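PDB 3V20: endonuclease Bse634IR from Geobacillus stearothermophilus, which probably cleaves double-stranded DNA at specific sequences as a metal-dependent type II restriction endonuclease of the PD-(D/E)XK clan. Local coordinates for residues T6-V11 with K55-A60; Y99-M104 with L147-Q152; F110-I115 with S143-L148. The protein carries 1 engineered substitution. All coordinates share one frame; numbering follows the deposited sequence.

Contact 1. Residues T6-V11 with K55-A60; sequences TNSNCV and KDVVKA
An ST turn at Ser8, in the loop that leads into the two-stranded hairpin beginning with strand 11-16, rests on the C-terminal part of helix 43-61, with Val57 of the helix pressed against the concave side of the loop. The turn is drawn in by the backbone N of Cys10, which donates to Ser8 OG at 3.1 Å in a nearly straight bond (173°). The same hydroxyl is hydrogen-bonded to the carboxylate of Glu32, so this buried oxygen has two polar partners, although it lies against an apolar one. Both methyls of Val57 meet the turn. With CG1 placed opposite the backbone N (chi1 167°), both branches lie against Ser8 OG, Val57 CG2 at 3.5 Å; Val57 CG2 reaches on to Cys10 SG at 3.6 Å, while Val57 CG1 passes alongside Val11 CG2 at 3.7 Å, the two valines sliding past each other in opposite directions. Val11, where the hairpin strand begins, also reaches the next helical residue. There the side chains cross at about a right angle, and the 3.4 Å between Val11 CG1 and Val58 CG1 is tight for two methyl carbons. Apolar packing therefore joins the N-terminal loop to the helix, while backbone bonds between Cys10 and Lys25 and the bond from Asn9 N to Glu32 also fasten the loop. At the exposed end of the interface, one turn beyond Val57, the methyl Thr6 CG2 lies 3.7 Å from the carbonyl oxygen Ala60 O.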
loop_
_atom_site.group_PDB
_atom_site.type_symbol
_atom_site.label_atom_id
_atom_site.label_comp_id
_atom_site.label_asym_id
_atom_site.label_seq_id
_atom_site.Cartn_x
_atom_site.Cartn_y
_atom_site.Cartn_z
ATOM N N THR A 6 -37.249 0.832 10.404
ATOM C CA THR A 6 -37.361 2.297 10.482
ATOM C C THR A 6 -36.817 2.917 11.768
ATOM O O THR A 6 -36.484 4.104 11.782
ATOM C CB THR A 6 -38.815 2.777 10.286
ATOM O OG1 THR A 6 -39.704 1.934 11.030
ATOM C CG2 THR A 6 -39.192 2.755 8.810
ATOM N N ASN A 7 -36.737 2.122 12.835
ATOM C CA ASN A 7 -36.210 2.600 14.114
ATOM C C ASN A 7 -34.788 2.096 14.455
ATOM O O ASN A 7 -34.323 2.223 15.592
ATOM C CB ASN A 7 -37.207 2.325 15.243
ATOM C CG ASN A 7 -38.522 3.098 15.067
ATOM O OD1 ASN A 7 -39.325 2.809 14.168
ATOM N ND2 ASN A 7 -38.741 4.087 15.928
ATOM N N SER A 8 -34.108 1.543 13.451
ATOM C CA SER A 8 -32.710 1.155 13.569
ATOM C C SER A 8 -31.805 2.371 13.712
ATOM O O SER A 8 -32.141 3.481 13.291
ATOM C CB SER A 8 -32.275 0.310 12.363
ATOM O OG SER A 8 -30.865 0.311 12.197
ATOM N N ASN A 9 -30.651 2.144 14.319
ATOM C CA ASN A 9 -29.687 3.201 14.528
ATOM C C ASN A 9 -28.357 2.913 13.843
ATOM O O ASN A 9 -27.343 3.542 14.161
ATOM C CB ASN A 9 -29.507 3.462 16.030
ATOM C CG ASN A 9 -30.762 4.032 16.672
ATOM O OD1 ASN A 9 -31.425 4.901 16.098
ATOM N ND2 ASN A 9 -31.100 3.540 17.866
ATOM N N CYS A 10 -28.363 1.983 12.888
ATOM C CA CYS A 10 -27.135 1.641 12.162
ATOM C C CYS A 10 -26.740 2.733 11.167
ATOM O O CYS A 10 -25.585 2.797 10.739
ATOM C CB CYS A 10 -27.248 0.279 11.475
ATOM S SG CYS A 10 -28.326 0.258 10.044
ATOM N N VAL A 11 -27.700 3.568 10.783
ATOM C CA VAL A 11 -27.399 4.815 10.076
ATOM C C VAL A 11 -27.801 6.026 10.911
ATOM O O VAL A 11 -28.576 5.912 11.860
ATOM C CB VAL A 11 -28.029 4.897 8.655
ATOM C CG1 VAL A 11 -27.337 3.918 7.709
ATOM C CG2 VAL A 11 -29.544 4.681 8.693
ATOM N N LYS A 55 -28.240 -1.370 4.218
ATOM C CA LYS A 55 -28.869 -1.041 2.934
ATOM C C LYS A 55 -30.393 -1.125 2.985
ATOM O O LYS A 55 -31.065 -0.349 2.320
ATOM C CB LYS A 55 -28.331 -1.919 1.812
ATOM C CG LYS A 55 -27.022 -1.432 1.213
ATOM C CD LYS A 55 -26.591 -2.321 0.056
ATOM C CE LYS A 55 -25.201 -1.961 -0.412
ATOM N NZ LYS A 55 -24.790 -2.778 -1.564
ATOM N N ASP A 56 -30.924 -2.059 3.778
ATOM C CA ASP A 56 -32.368 -2.183 4.002
ATOM C C ASP A 56 -32.882 -1.122 4.983
ATOM O O ASP A 56 -33.995 -0.617 4.830
ATOM C CB ASP A 56 -32.734 -3.594 4.490
ATOM C CG ASP A 56 -32.540 -4.673 3.411
ATOM O OD1 ASP A 56 -32.491 -4.339 2.210
ATOM O OD2 ASP A 56 -32.429 -5.869 3.773
ATOM N N VAL A 57 -32.072 -0.778 5.981
ATOM C CA VAL A 57 -32.439 0.270 6.929
ATOM C C VAL A 57 -32.603 1.622 6.230
ATOM O O VAL A 57 -33.604 2.302 6.430
ATOM C CB VAL A 57 -31.426 0.359 8.094
ATOM C CG1 VAL A 57 -31.623 1.628 8.904
ATOM C CG2 VAL A 57 -31.544 -0.872 8.996
ATOM N N VAL A 58 -31.639 2.002 5.389
ATOM C CA VAL A 58 -31.724 3.275 4.670
ATOM C C VAL A 58 -32.935 3.316 3.708
ATOM O O VAL A 58 -33.667 4.302 3.666
ATOM C CB VAL A 58 -30.410 3.628 3.923
ATOM C CG1 VAL A 58 -29.234 3.696 4.891
ATOM C CG2 VAL A 58 -30.114 2.619 2.842
ATOM N N LYS A 59 -33.129 2.222 2.974
ATOM C CA LYS A 59 -34.156 2.078 1.953
ATOM C C LYS A 59 -35.566 2.240 2.533
ATOM O O LYS A 59 -36.403 2.957 1.980
ATOM C CB LYS A 59 -33.953 0.721 1.266
ATOM C CG LYS A 59 -35.110 0.142 0.448
ATOM C CD LYS A 59 -34.606 -1.162 -0.213
ATOM C CE LYS A 59 -35.731 -2.092 -0.680
ATOM N NZ LYS A 59 -35.211 -3.481 -0.929
ATOM N N ALA A 60 -35.797 1.593 3.670
ATOM C CA ALA A 60 -37.061 1.657 4.384
ATOM C C ALA A 60 -37.265 3.008 5.057
ATOM O O ALA A 60 -38.409 3.420 5.290
ATOM C CB ALA A 60 -37.122 0.548 5.411
#

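Contact 2. Residues Y99-M104 with L147-Q152; sequences YLIIKM and LLIIRQ
Tyr99 to Lys103 and Leu147 to Arg151 run antiparallel as adjacent sheet strands, their axes 4.6 Å apart at closest approach and their directions 162° apart. Leu100 with Ile150 and Ile102 with Leu148 form the hydrogen-bonded pairs, with four N-H to O=C bonds of 2.9 Å, among them Leu100 N to Ile150 O. Tyr99, Ile101 and Lys103 stand opposite Arg151, Ile149 and Leu147 in non-hydrogen-bonded pairs. At the exposed end of the ladder the extended Arg151 side chain runs over one face of the Tyr99 ring: Arg151 CB makes a CH-pi contact 4.3 Å from the ring centroid. Farther out, Tyr99 CE2 sits 3.7 Å above the centre of the guanidinium plane, ring and guanidinium being tilted by 47°. A salt bridge from Arg151 NE to Asp98 helps to hold the guanidinium there. Ile149 CG2 approaches the same ring at its edge. On the opposite face of the sheet, Ile102 CD1 meets Ile150 CD1 at 3.7 Å, and the Met104 chain, bent at both its second and third torsions, brings CE within 3.7 Å of Leu148 CD1. Helices 68-93 and 280-291 pack on the face bearing Ile101 and Ile149, Leu178 and Ile182 meet the Ile102 side, and strand 191-198 continues the sheet beyond strand 147-151.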
loop_
_atom_site.group_PDB
_atom_site.type_symbol
_atom_site.label_atom_id
_atom_site.label_comp_id
_atom_site.label_asym_id
_atom_site.label_seq_id
_atom_site.Cartn_x
_atom_site.Cartn_y
_atom_site.Cartn_z
ATOM N N TYR A 99 -0.859 -15.886 27.222
ATOM C CA TYR A 99 -0.989 -15.244 25.901
ATOM C C TYR A 99 -2.113 -14.200 25.810
ATOM O O TYR A 99 -3.224 -14.415 26.290
ATOM C CB TYR A 99 -1.230 -16.292 24.810
ATOM C CG TYR A 99 -0.015 -17.061 24.364
ATOM C CD1 TYR A 99 0.800 -16.584 23.342
ATOM C CD2 TYR A 99 0.305 -18.285 24.948
ATOM C CE1 TYR A 99 1.923 -17.299 22.928
ATOM C CE2 TYR A 99 1.422 -19.013 24.539
ATOM C CZ TYR A 99 2.223 -18.519 23.536
ATOM O OH TYR A 99 3.327 -19.242 23.138
ATOM N N LEU A 100 -1.812 -13.077 25.164
ATOM C CA LEU A 100 -2.813 -12.063 24.825
ATOM C C LEU A 100 -2.815 -11.870 23.326
ATOM O O LEU A 100 -1.746 -11.771 22.722
ATOM C CB LEU A 100 -2.492 -10.717 25.489
ATOM C CG LEU A 100 -2.691 -10.574 26.993
ATOM C CD1 LEU A 100 -2.461 -9.130 27.384
ATOM C CD2 LEU A 100 -4.079 -11.039 27.415
ATOM N N ILE A 101 -4.010 -11.817 22.740
ATOM C CA ILE A 101 -4.181 -11.443 21.338
ATOM C C ILE A 101 -4.992 -10.136 21.286
ATOM O O ILE A 101 -6.211 -10.139 21.518
ATOM C CB ILE A 101 -4.880 -12.551 20.513
ATOM C CG1 ILE A 101 -4.113 -13.871 20.605
ATOM C CG2 ILE A 101 -5.038 -12.134 19.062
ATOM C CD1 ILE A 101 -4.886 -14.987 21.261
ATOM N N ILE A 102 -4.301 -9.034 20.990
ATOM C CA ILE A 102 -4.851 -7.682 21.152
ATOM C C ILE A 102 -5.117 -6.949 19.841
ATOM O O ILE A 102 -4.241 -6.840 18.980
ATOM C CB ILE A 102 -3.919 -6.795 22.022
ATOM C CG1 ILE A 102 -3.539 -7.522 23.319
ATOM C CG2 ILE A 102 -4.592 -5.451 22.322
ATOM C CD1 ILE A 102 -2.403 -6.891 24.096
ATOM N N LYS A 103 -6.337 -6.449 19.695
ATOM C CA LYS A 103 -6.694 -5.591 18.577
ATOM C C LYS A 103 -6.176 -4.180 18.866
ATOM O O LYS A 103 -6.589 -3.548 19.837
ATOM C CB LYS A 103 -8.216 -5.602 18.374
ATOM C CG LYS A 103 -8.756 -4.640 17.311
ATOM C CD LYS A 103 -8.187 -4.935 15.943
ATOM C CE LYS A 103 -8.489 -3.811 14.931
ATOM N NZ LYS A 103 -7.704 -2.578 15.166
ATOM N N MET A 104 -5.274 -3.693 18.017
ATOM C CA MET A 104 -4.615 -2.406 18.228
ATOM C C MET A 104 -5.338 -1.250 17.532
ATOM O O MET A 104 -5.928 -1.437 16.472
ATOM C CB MET A 104 -3.171 -2.471 17.751
ATOM C CG MET A 104 -2.318 -3.546 18.423
ATOM S SD MET A 104 -1.926 -3.193 20.144
ATOM C CE MET A 104 -0.645 -1.948 19.980
ATOM N N LEU A 147 -3.410 -6.925 14.898
ATOM C CA LEU A 147 -3.370 -7.760 16.097
ATOM C C LEU A 147 -1.946 -7.944 16.568
ATOM O O LEU A 147 -1.054 -8.169 15.759
ATOM C CB LEU A 147 -3.963 -9.152 15.841
ATOM C CG LEU A 147 -5.407 -9.405 15.413
ATOM C CD1 LEU A 147 -5.568 -10.909 15.207
ATOM C CD2 LEU A 147 -6.400 -8.876 16.447
ATOM N N LEU A 148 -1.738 -7.833 17.878
ATOM C CA LEU A 148 -0.473 -8.230 18.507
ATOM C C LEU A 148 -0.671 -9.476 19.349
ATOM O O LEU A 148 -1.648 -9.579 20.094
ATOM C CB LEU A 148 0.090 -7.130 19.414
ATOM C CG LEU A 148 0.644 -5.845 18.809
ATOM C CD1 LEU A 148 1.378 -5.095 19.895
ATOM C CD2 LEU A 148 1.585 -6.111 17.638
ATOM N N ILE A 149 0.258 -10.418 19.218
ATOM C CA ILE A 149 0.300 -11.587 20.089
ATOM C C ILE A 149 1.479 -11.459 21.061
ATOM O O ILE A 149 2.634 -11.345 20.654
ATOM C CB ILE A 149 0.323 -12.924 19.299
ATOM C CG1 ILE A 149 -1.013 -13.143 18.581
ATOM C CG2 ILE A 149 0.547 -14.092 20.230
ATOM C CD1 ILE A 149 -0.993 -12.720 17.175
ATOM N N ILE A 150 1.148 -11.472 22.348
ATOM C CA ILE A 150 2.087 -11.205 23.422
ATOM C C ILE A 150 2.086 -12.373 24.393
ATOM O O ILE A 150 1.018 -12.818 24.840
ATOM C CB ILE A 150 1.698 -9.907 24.161
ATOM C CG1 ILE A 150 1.874 -8.706 23.224
ATOM C CG2 ILE A 150 2.530 -9.723 25.424
ATOM C CD1 ILE A 150 1.213 -7.453 23.710
ATOM N N ARG A 151 3.284 -12.875 24.701
ATOM C CA ARG A 151 3.452 -13.921 25.716
ATOM C C ARG A 151 4.146 -13.380 26.971
ATOM O O ARG A 151 5.369 -13.185 26.991
ATOM C CB ARG A 151 4.216 -15.121 25.146
ATOM C CG ARG A 151 4.482 -16.210 26.164
ATOM C CD ARG A 151 5.107 -17.444 25.561
ATOM N NE ARG A 151 4.833 -18.588 26.425
ATOM C CZ ARG A 151 4.862 -19.861 26.039
ATOM N NH1 ARG A 151 5.165 -20.170 24.783
ATOM N NH2 ARG A 151 4.581 -20.824 26.913
ATOM N N GLN A 152 3.355 -13.128 28.007
ATOM C CA GLN A 152 3.866 -12.630 29.281
ATOM C C GLN A 152 2.836 -12.891 30.386
ATOM O O GLN A 152 1.766 -12.282 30.417
ATOM C CB GLN A 152 4.228 -11.136 29.190
ATOM C CG GLN A 152 5.065 -10.619 30.368
ATOM C CD GLN A 152 5.636 -9.227 30.138
ATOM O OE1 GLN A 152 6.322 -8.969 29.145
ATOM N NE2 GLN A 152 5.378 -8.329 31.072
#

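Contact 3. Residues F110-I115 with S143-L148; sequences FDFRKI and SNPDLL. Unlike the reference sequence in segment 110-115: Phe110 (reference Leu), Asp111 (reference His). With CA (calcium ion), chain F; nucleotides of chain C.
A first torsion of -106°, away from the staggered positions, and a second of 5° swing the amide of Asn144 across to the backbone of Phe110 and Phe112, where it both donates and accepts. Asn144 ND2 donates to Phe110 O at 2.7 Å, the straighter of the two bonds, and also to Pro105 O. Asn144 OD1 receives Phe112 N at 3.2 Å on a lone pair in the carbonyl plane, a more bent bond (138°). The Phe112 ring stands almost perpendicular to this amide. With an alanine at this position both bonds would go, and the Phe110 carbonyl and the Phe112 N-H would probably be left without these partners and the 110-115 loop less firmly tied to segment 143-148. Pro145 and Asp146, next in sequence, fit the Pro-Asp of the PD-(D/E)XK nuclease core: Asp146 OD2 binds the calcium ion at 2.3 Å, alongside OP1 of DC6 of chain C and Leu197 O. Asp146 and Leu147 together face Val195 in a classic beta bulge. The backbone N of Asn144 makes a weak, 3.4 Å hydrogen bond to OP1 of DA5 of chain C. Ile115 CD1 and Leu148 CD1 meet tip to tip at 3.8 Å, and Leu148 CD1 also lies near the edge of the Phe112 ring.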
loop_
_atom_site.group_PDB
_atom_site.type_symbol
_atom_site.label_atom_id
_atom_site.label_comp_id
_atom_site.label_asym_id
_atom_site.label_seq_id
_atom_site.Cartn_x
_atom_site.Cartn_y
_atom_site.Cartn_z
ATOM N N PHE A 110 -2.589 5.282 19.837
ATOM C CA PHE A 110 -1.677 4.473 20.635
ATOM C C PHE A 110 -0.595 3.873 19.741
ATOM O O PHE A 110 -0.790 2.821 19.122
ATOM C CB PHE A 110 -2.463 3.379 21.369
ATOM C CG PHE A 110 -1.681 2.658 22.425
ATOM C CD1 PHE A 110 -1.615 3.159 23.721
ATOM C CD2 PHE A 110 -1.044 1.455 22.137
ATOM C CE1 PHE A 110 -0.898 2.487 24.711
ATOM C CE2 PHE A 110 -0.322 0.775 23.117
ATOM C CZ PHE A 110 -0.248 1.292 24.405
ATOM N N ASP A 111 0.533 4.574 19.653
ATOM C CA ASP A 111 1.728 4.036 19.004
ATOM C C ASP A 111 2.093 2.717 19.687
ATOM O O ASP A 111 2.206 2.656 20.909
ATOM C CB ASP A 111 2.878 5.042 19.113
ATOM C CG ASP A 111 4.095 4.654 18.283
ATOM O OD1 ASP A 111 4.221 3.479 17.867
ATOM O OD2 ASP A 111 4.952 5.539 18.056
ATOM N N PHE A 112 2.263 1.667 18.892
ATOM C CA PHE A 112 2.518 0.321 19.410
ATOM C C PHE A 112 3.828 0.206 20.216
ATOM O O PHE A 112 4.012 -0.743 20.973
ATOM C CB PHE A 112 2.495 -0.706 18.263
ATOM C CG PHE A 112 3.861 -1.165 17.825
ATOM C CD1 PHE A 112 4.306 -2.447 18.135
ATOM C CD2 PHE A 112 4.702 -0.324 17.105
ATOM C CE1 PHE A 112 5.572 -2.880 17.743
ATOM C CE2 PHE A 112 5.967 -0.757 16.704
ATOM C CZ PHE A 112 6.401 -2.034 17.033
ATOM N N ARG A 113 4.739 1.157 20.046
ATOM C CA ARG A 113 5.995 1.125 20.800
ATOM C C ARG A 113 5.749 1.445 22.277
ATOM O O ARG A 113 6.624 1.221 23.125
ATOM C CB ARG A 113 7.013 2.108 20.219
ATOM C CG ARG A 113 7.367 1.864 18.759
ATOM C CD ARG A 113 8.032 3.108 18.159
ATOM N NE ARG A 113 8.394 2.941 16.752
ATOM C CZ ARG A 113 7.536 3.018 15.738
ATOM N NH1 ARG A 113 6.243 3.232 15.958
ATOM N NH2 ARG A 113 7.973 2.865 14.495
ATOM N N LYS A 114 4.561 1.964 22.578
ATOM C CA LYS A 114 4.196 2.288 23.953
ATOM C C LYS A 114 3.972 1.017 24.788
ATOM O O LYS A 114 3.953 1.075 26.022
ATOM C CB LYS A 114 2.962 3.201 24.000
ATOM C CG LYS A 114 3.107 4.515 23.233
ATOM C CD LYS A 114 1.835 5.343 23.267
ATOM C CE LYS A 114 1.907 6.410 24.351
ATOM N NZ LYS A 114 0.566 6.989 24.641
ATOM N N ILE A 115 3.814 -0.121 24.111
ATOM C CA ILE A 115 3.627 -1.405 24.784
ATOM C C ILE A 115 4.837 -1.796 25.636
ATOM O O ILE A 115 4.685 -2.440 26.669
ATOM C CB ILE A 115 3.274 -2.566 23.792
ATOM C CG1 ILE A 115 4.466 -2.943 22.899
ATOM C CG2 ILE A 115 2.045 -2.215 22.958
ATOM C CD1 ILE A 115 4.313 -4.280 22.167
ATOM N N SER A 143 1.966 1.839 9.655
ATOM C CA SER A 143 0.670 1.776 10.337
ATOM C C SER A 143 0.750 0.720 11.442
ATOM O O SER A 143 1.536 -0.213 11.318
ATOM C CB SER A 143 -0.467 1.490 9.343
ATOM O OG SER A 143 -0.087 0.558 8.338
ATOM N N ASN A 144 -0.003 0.900 12.537
ATOM C CA ASN A 144 -0.031 -0.061 13.675
ATOM C C ASN A 144 -0.441 -1.456 13.202
ATOM O O ASN A 144 -1.341 -1.574 12.366
ATOM C CB ASN A 144 -1.039 0.398 14.742
ATOM C CG ASN A 144 -0.386 0.977 16.003
ATOM O OD1 ASN A 144 0.825 1.146 16.089
ATOM N ND2 ASN A 144 -1.214 1.281 16.995
ATOM N N PRO A 145 0.201 -2.520 13.724
ATOM C CA PRO A 145 -0.301 -3.841 13.344
ATOM C C PRO A 145 -1.747 -3.999 13.840
ATOM O O PRO A 145 -2.093 -3.426 14.885
ATOM C CB PRO A 145 0.628 -4.811 14.090
ATOM C CG PRO A 145 1.732 -3.994 14.632
ATOM C CD PRO A 145 1.224 -2.608 14.779
ATOM N N ASP A 146 -2.582 -4.736 13.103
ATOM C CA ASP A 146 -3.971 -4.983 13.534
ATOM C C ASP A 146 -4.118 -5.797 14.820
ATOM O O ASP A 146 -4.886 -5.410 15.708
ATOM C CB ASP A 146 -4.780 -5.631 12.422
ATOM C CG ASP A 146 -4.965 -4.711 11.244
ATOM O OD1 ASP A 146 -5.219 -3.501 11.469
ATOM O OD2 ASP A 146 -4.843 -5.188 10.094
ATOM N N LEU A 147 -3.410 -6.925 14.898
ATOM C CA LEU A 147 -3.370 -7.760 16.097
ATOM C C LEU A 147 -1.946 -7.944 16.568
ATOM O O LEU A 147 -1.054 -8.169 15.759
ATOM C CB LEU A 147 -3.963 -9.152 15.841
ATOM C CG LEU A 147 -5.407 -9.405 15.413
ATOM C CD1 LEU A 147 -5.568 -10.909 15.207
ATOM C CD2 LEU A 147 -6.400 -8.876 16.447
ATOM N N LEU A 148 -1.738 -7.833 17.878
ATOM C CA LEU A 148 -0.473 -8.230 18.507
ATOM C C LEU A 148 -0.671 -9.476 19.349
ATOM O O LEU A 148 -1.648 -9.579 20.094
ATOM C CB LEU A 148 0.090 -7.130 19.414
ATOM C CG LEU A 148 0.644 -5.845 18.809
ATOM C CD1 LEU A 148 1.378 -5.095 19.895
ATOM C CD2 LEU A 148 1.585 -6.111 17.638
HETATM CA CA CA F . -5.584 -4.107 8.245
ATOM P P DA C 5 -2.284 4.345 11.209
ATOM O OP1 DA C 5 -2.031 3.605 12.467
ATOM O OP2 DA C 5 -1.187 4.661 10.283
ATOM O "O5'" DA C 5 -3.320 3.512 10.325
ATOM C "C5'" DA C 5 -4.432 2.934 10.977
ATOM C "C4'" DA C 5 -5.440 2.461 9.973
ATOM O "O4'" DA C 5 -6.152 3.605 9.434
ATOM C "C3'" DA C 5 -4.847 1.660 8.816
ATOM O "O3'" DA C 5 -5.289 0.336 8.958
ATOM C "C2'" DA C 5 -5.418 2.364 7.582
ATOM C "C1'" DA C 5 -6.517 3.293 8.116
ATOM N N9 DA C 5 -6.621 4.525 7.332
ATOM C C8 DA C 5 -5.581 5.318 6.936
ATOM N N7 DA C 5 -5.951 6.360 6.237
ATOM C C5 DA C 5 -7.326 6.236 6.154
ATOM C C6 DA C 5 -8.317 7.032 5.547
ATOM N N6 DA C 5 -8.043 8.145 4.867
ATOM N N1 DA C 5 -9.606 6.636 5.661
ATOM C C2 DA C 5 -9.877 5.512 6.343
ATOM N N3 DA C 5 -9.015 4.699 6.950
ATOM C C4 DA C 5 -7.758 5.126 6.842
ATOM P P DC C 6 -5.312 -0.738 7.775
ATOM O OP1 DC C 6 -5.214 -2.068 8.382
ATOM O OP2 DC C 6 -4.330 -0.420 6.738
ATOM O "O5'" DC C 6 -6.786 -0.540 7.232
ATOM C "C5'" DC C 6 -7.902 -0.956 7.996
ATOM C "C4'" DC C 6 -9.180 -0.576 7.283
ATOM O "O4'" DC C 6 -9.178 0.845 7.048
ATOM C "C3'" DC C 6 -9.368 -1.140 5.888
ATOM O "O3'" DC C 6 -9.818 -2.459 6.011
ATOM C "C2'" DC C 6 -10.447 -0.196 5.338
ATOM C "C1'" DC C 6 -10.098 1.151 6.010
ATOM N N1 DC C 6 -9.429 2.170 5.148
ATOM C C2 DC C 6 -10.180 3.061 4.351
ATOM O O2 DC C 6 -11.430 3.010 4.351
ATOM N N3 DC C 6 -9.518 3.979 3.581
ATOM C C4 DC C 6 -8.175 4.034 3.595
ATOM N N4 DC C 6 -7.577 4.954 2.816
ATOM C C5 DC C 6 -7.391 3.129 4.406
ATOM C C6 DC C 6 -8.056 2.232 5.147
HETATM O O HOH W 1 -2.937 -4.374 7.637
#

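Overall arrangement
Contacts 2 and 3 meet on strand 147-151, sharing Leu147 and Leu148, with centres about 10 Å apart. They join where strand 99-103 ends: Met104 N lies 2.9 Å from Asp146 O, a probable hydrogen bond, and Met104 CE packs on Phe112 CB at 3.8 Å. The sheet edge of contact 2 thus adjoins the metal site, to which contact 3 contributes Asp146; the side chain of Lys103 comes within about 7 Å of the calcium ion. Contact 1 stands apart in the N-terminal region, its centre about 36 Å from that of contact 2 and 34 Å from that of contact 3, yet its nearest atom is only about 6 Å from the bound DNA.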